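Local coordinates for thioredoxin-like protein (Klebsiella pneumoniae subsp. pneumoniae MGH 78578, PDB 3TY1), which is of uncertain function but belongs to an aldose 1-epimerase-like family and probably binds carbohydrate, at residues A[147-152]-A[159-164]. Sequence-based numbering, arbitrary orientation.
Sequences VEVEVA and IRIRGL. With SO4 (sulfate ion), chain I.
Arg162 reaches across to two glutamates of the neighbouring strand, its guanidinium lying between the carboxylates of Glu148 and Glu150. Its side edge serves Glu148: Arg162 NE and NH2 both donate to Glu148 OE1, the NH2 bond measuring 3.1 Å, with the oxygen in the guanidinium plane and the carboxylate turned almost perpendicular to it (88°). The end edge serves Glu150, whose OE1 accepts from Arg162 NH1 at 2.9 Å and, through its anti lone pair, from NH2 of the same guanidinium; the NH1 donor stands above the carboxylate plane. A bend at chi3 (-74°) swings the guanidinium over the adjacent strand. Beside this group, Glu150 and Arg160 run alongside each other in the same direction. Glu150 OE2 rests 3.7 Å from Arg160 CD, and its long salt bridge to NE is a matter of charge alone, since the oxygen lies well out of the guanidinium plane. A sulfate ion, probably from the crystallisation liquor, sits at the guanidinium edge of Arg160, where Arg160 NH1 donates to sulfate O3 at 3.3 Å. Beneath these side chains, 147-152 and 159-164 form an antiparallel beta hairpin within the large sheet of the supersandwich fold, characteristic of galactose mutarotase relatives. Glu148 with Arg162 and Glu150 with Arg160 are its hydrogen-bonded pairs, and Glu150 N donates to Arg160 O at 2.8 Å. On the opposite face Val149 CG2 meets Ile161 CG1 at 4.3 Å, and Val151 packs likewise on Ile159; this apolar layer continues onto Ile35, Leu51 and Ile53 of strands 33-39 and 49-55. Farther out, Glu180 forms a salt bridge with Arg162 NH1, while Arg160 pairs with Glu158.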
ATOM      1  N   VAL A 147      -5.205 -21.642  -1.405  1.00 29.01           N
ATOM      2  CA  VAL A 147      -5.716 -21.891  -2.736  1.00 29.04           C
ATOM      3  C   VAL A 147      -5.446 -23.359  -3.055  1.00 31.41           C
ATOM      4  O   VAL A 147      -4.285 -23.807  -2.951  1.00 31.73           O
ATOM      5  CB  VAL A 147      -5.084 -20.973  -3.794  1.00 31.22           C
ATOM      6  CG1 VAL A 147      -5.598 -21.311  -5.171  1.00 27.77           C
ATOM      7  CG2 VAL A 147      -5.352 -19.486  -3.500  1.00 29.31           C
ATOM      8  N   GLU A 148      -6.516 -24.093  -3.408  1.00 28.44           N
ATOM      9  CA  GLU A 148      -6.454 -25.513  -3.796  1.00 28.96           C
ATOM     10  C   GLU A 148      -7.189 -25.746  -5.097  1.00 30.25           C
ATOM     11  O   GLU A 148      -8.235 -25.129  -5.341  1.00 28.96           O
ATOM     12  CB  GLU A 148      -7.116 -26.420  -2.757  1.00 30.94           C
ATOM     13  CG  GLU A 148      -6.433 -26.392  -1.411  1.00 40.83           C
ATOM     14  CD  GLU A 148      -7.142 -27.225  -0.315  1.00 45.12           C
ATOM     15  OE1 GLU A 148      -8.331 -27.560  -0.448  1.00 47.28           O
ATOM     16  OE2 GLU A 148      -6.483 -27.531   0.699  1.00 50.86           O
ATOM     17  N   VAL A 149      -6.638 -26.653  -5.898  1.00 30.40           N
ATOM     18  CA  VAL A 149      -7.233 -27.100  -7.143  1.00 29.97           C
ATOM     19  C   VAL A 149      -7.501 -28.605  -6.997  1.00 29.71           C
ATOM     20  O   VAL A 149      -6.612 -29.378  -6.615  1.00 30.64           O
ATOM     21  CB  VAL A 149      -6.285 -26.851  -8.344  1.00 31.20           C
ATOM     22  CG1 VAL A 149      -6.850 -27.507  -9.611  1.00 28.92           C
ATOM     23  CG2 VAL A 149      -6.058 -25.360  -8.526  1.00 27.80           C
ATOM     24  N   GLU A 150      -8.707 -29.017  -7.344  1.00 28.06           N
ATOM     25  CA  GLU A 150      -9.118 -30.421  -7.213  1.00 30.83           C
ATOM     26  C   GLU A 150      -9.664 -30.883  -8.559  1.00 30.37           C
ATOM     27  O   GLU A 150     -10.401 -30.144  -9.222  1.00 31.78           O
ATOM     28  CB  GLU A 150     -10.179 -30.545  -6.114  1.00 34.62           C
ATOM     29  CG  GLU A 150     -10.870 -31.912  -5.958  1.00 40.17           C
ATOM     30  CD  GLU A 150     -12.121 -31.847  -5.054  1.00 48.73           C
ATOM     31  OE1 GLU A 150     -12.045 -31.243  -3.958  1.00 48.76           O
ATOM     32  OE2 GLU A 150     -13.185 -32.376  -5.468  1.00 54.13           O
ATOM     33  N   VAL A 151      -9.308 -32.097  -8.947  1.00 30.07           N
ATOM     34  CA  VAL A 151      -9.820 -32.716 -10.178  1.00 29.64           C
ATOM     35  C   VAL A 151     -10.269 -34.122  -9.824  1.00 32.72           C
ATOM     36  O   VAL A 151      -9.501 -34.896  -9.247  1.00 35.12           O
ATOM     37  CB  VAL A 151      -8.768 -32.748 -11.298  1.00 29.25           C
ATOM     38  CG1 VAL A 151      -9.378 -33.381 -12.608  1.00 33.25           C
ATOM     39  CG2 VAL A 151      -8.257 -31.310 -11.576  1.00 25.62           C
ATOM     40  N   ALA A 152     -11.528 -34.423 -10.105  1.00 31.66           N
ATOM     41  CA  ALA A 152     -12.072 -35.763  -9.877  1.00 32.54           C
ATOM     42  C   ALA A 152     -11.272 -36.799 -10.656  1.00 34.77           C
ATOM     43  O   ALA A 152     -10.786 -36.527 -11.767  1.00 34.40           O
ATOM     44  CB  ALA A 152     -13.547 -35.831 -10.282  1.00 29.06           C
ATOM     45  N   ILE A 159     -13.732 -30.155 -11.896  1.00 27.53           N
ATOM     46  CA  ILE A 159     -12.662 -29.353 -11.368  1.00 27.19           C
ATOM     47  C   ILE A 159     -13.274 -28.445 -10.307  1.00 26.09           C
ATOM     48  O   ILE A 159     -14.331 -27.874 -10.529  1.00 26.53           O
ATOM     49  CB  ILE A 159     -12.043 -28.488 -12.471  1.00 26.11           C
ATOM     50  CG1 ILE A 159     -11.470 -29.388 -13.593  1.00 26.78           C
ATOM     51  CG2 ILE A 159     -10.952 -27.492 -11.885  1.00 25.39           C
ATOM     52  CD1 ILE A 159     -11.148 -28.559 -14.898  1.00 25.96           C
ATOM     53  N   ARG A 160     -12.605 -28.327  -9.162  1.00 27.22           N
ATOM     54  CA  ARG A 160     -12.995 -27.381  -8.150  1.00 28.49           C
ATOM     55  C   ARG A 160     -11.798 -26.540  -7.781  1.00 28.98           C
ATOM     56  O   ARG A 160     -10.696 -27.068  -7.586  1.00 29.67           O
ATOM     57  CB  ARG A 160     -13.532 -28.089  -6.898  1.00 30.48           C
ATOM     58  CG  ARG A 160     -14.696 -28.981  -7.211  1.00 31.80           C
ATOM     59  CD  ARG A 160     -15.393 -29.508  -5.976  1.00 39.70           C
ATOM     60  NE  ARG A 160     -16.496 -30.381  -6.362  1.00 39.30           N
ATOM     61  CZ  ARG A 160     -17.383 -30.923  -5.524  1.00 45.04           C
ATOM     62  NH1 ARG A 160     -17.313 -30.705  -4.228  1.00 40.58           N
ATOM     63  NH2 ARG A 160     -18.368 -31.680  -6.005  1.00 44.35           N
ATOM     64  N   ILE A 161     -12.020 -25.248  -7.677  1.00 27.30           N
ATOM     65  CA  ILE A 161     -10.967 -24.319  -7.316  1.00 26.98           C
ATOM     66  C   ILE A 161     -11.447 -23.575  -6.084  1.00 28.62           C
ATOM     67  O   ILE A 161     -12.440 -22.828  -6.141  1.00 28.03           O
ATOM     68  CB  ILE A 161     -10.627 -23.392  -8.458  1.00 25.69           C
ATOM     69  CG1 ILE A 161     -10.054 -24.189  -9.628  1.00 28.87           C
ATOM     70  CG2 ILE A 161      -9.595 -22.317  -7.968  1.00 28.04           C
ATOM     71  CD1 ILE A 161      -9.682 -23.340 -10.807  1.00 36.98           C
ATOM     72  N   ARG A 162     -10.734 -23.775  -4.982  1.00 28.12           N
ATOM     73  CA  ARG A 162     -11.082 -23.154  -3.695  1.00 28.72           C
ATOM     74  C   ARG A 162     -10.055 -22.106  -3.313  1.00 27.92           C
ATOM     75  O   ARG A 162      -8.870 -22.288  -3.555  1.00 29.17           O
ATOM     76  CB  ARG A 162     -11.133 -24.197  -2.556  1.00 28.25           C
ATOM     77  CG  ARG A 162     -12.272 -25.154  -2.635  1.00 40.31           C
ATOM     78  CD  ARG A 162     -12.304 -26.137  -1.456  1.00 42.15           C
ATOM     79  NE  ARG A 162     -11.267 -27.136  -1.580  1.00 39.93           N
ATOM     80  CZ  ARG A 162     -11.342 -28.232  -2.333  1.00 37.00           C
ATOM     81  NH1 ARG A 162     -12.431 -28.524  -3.052  1.00 40.86           N
ATOM     82  NH2 ARG A 162     -10.299 -29.052  -2.367  1.00 42.80           N
ATOM     83  N   GLY A 163     -10.532 -21.020  -2.702  1.00 27.94           N
ATOM     84  CA  GLY A 163      -9.688 -19.946  -2.204  1.00 29.29           C
ATOM     85  C   GLY A 163     -10.228 -19.319  -0.933  1.00 31.00           C
ATOM     86  O   GLY A 163     -11.339 -18.800  -0.955  1.00 29.91           O
ATOM     87  N   LEU A 164      -9.452 -19.371   0.154  1.00 29.19           N
ATOM     88  CA  LEU A 164      -9.844 -18.784   1.454  1.00 30.25           C
ATOM     89  C   LEU A 164      -9.408 -17.318   1.479  1.00 30.03           C
ATOM     90  O   LEU A 164      -8.218 -17.030   1.387  1.00 32.78           O
ATOM     91  CB  LEU A 164      -9.162 -19.515   2.595  1.00 31.63           C
ATOM     92  CG  LEU A 164      -9.496 -19.116   4.044  1.00 33.62           C
ATOM     93  CD1 LEU A 164     -10.967 -19.274   4.272  1.00 31.16           C
ATOM     94  CD2 LEU A 164      -8.641 -19.950   5.061  1.00 35.41           C
TER
HETATM   95  S   SO4 I 509     -20.609 -32.181  -2.945  1.00 74.79           S
HETATM   96  O1  SO4 I 509     -21.227 -32.137  -4.271  1.00 78.63           O
HETATM   97  O2  SO4 I 509     -21.510 -32.878  -2.038  1.00 86.35           O
HETATM   98  O3  SO4 I 509     -19.370 -32.938  -3.011  1.00 65.63           O
HETATM   99  O4  SO4 I 509     -20.439 -30.848  -2.387  1.00 71.04           O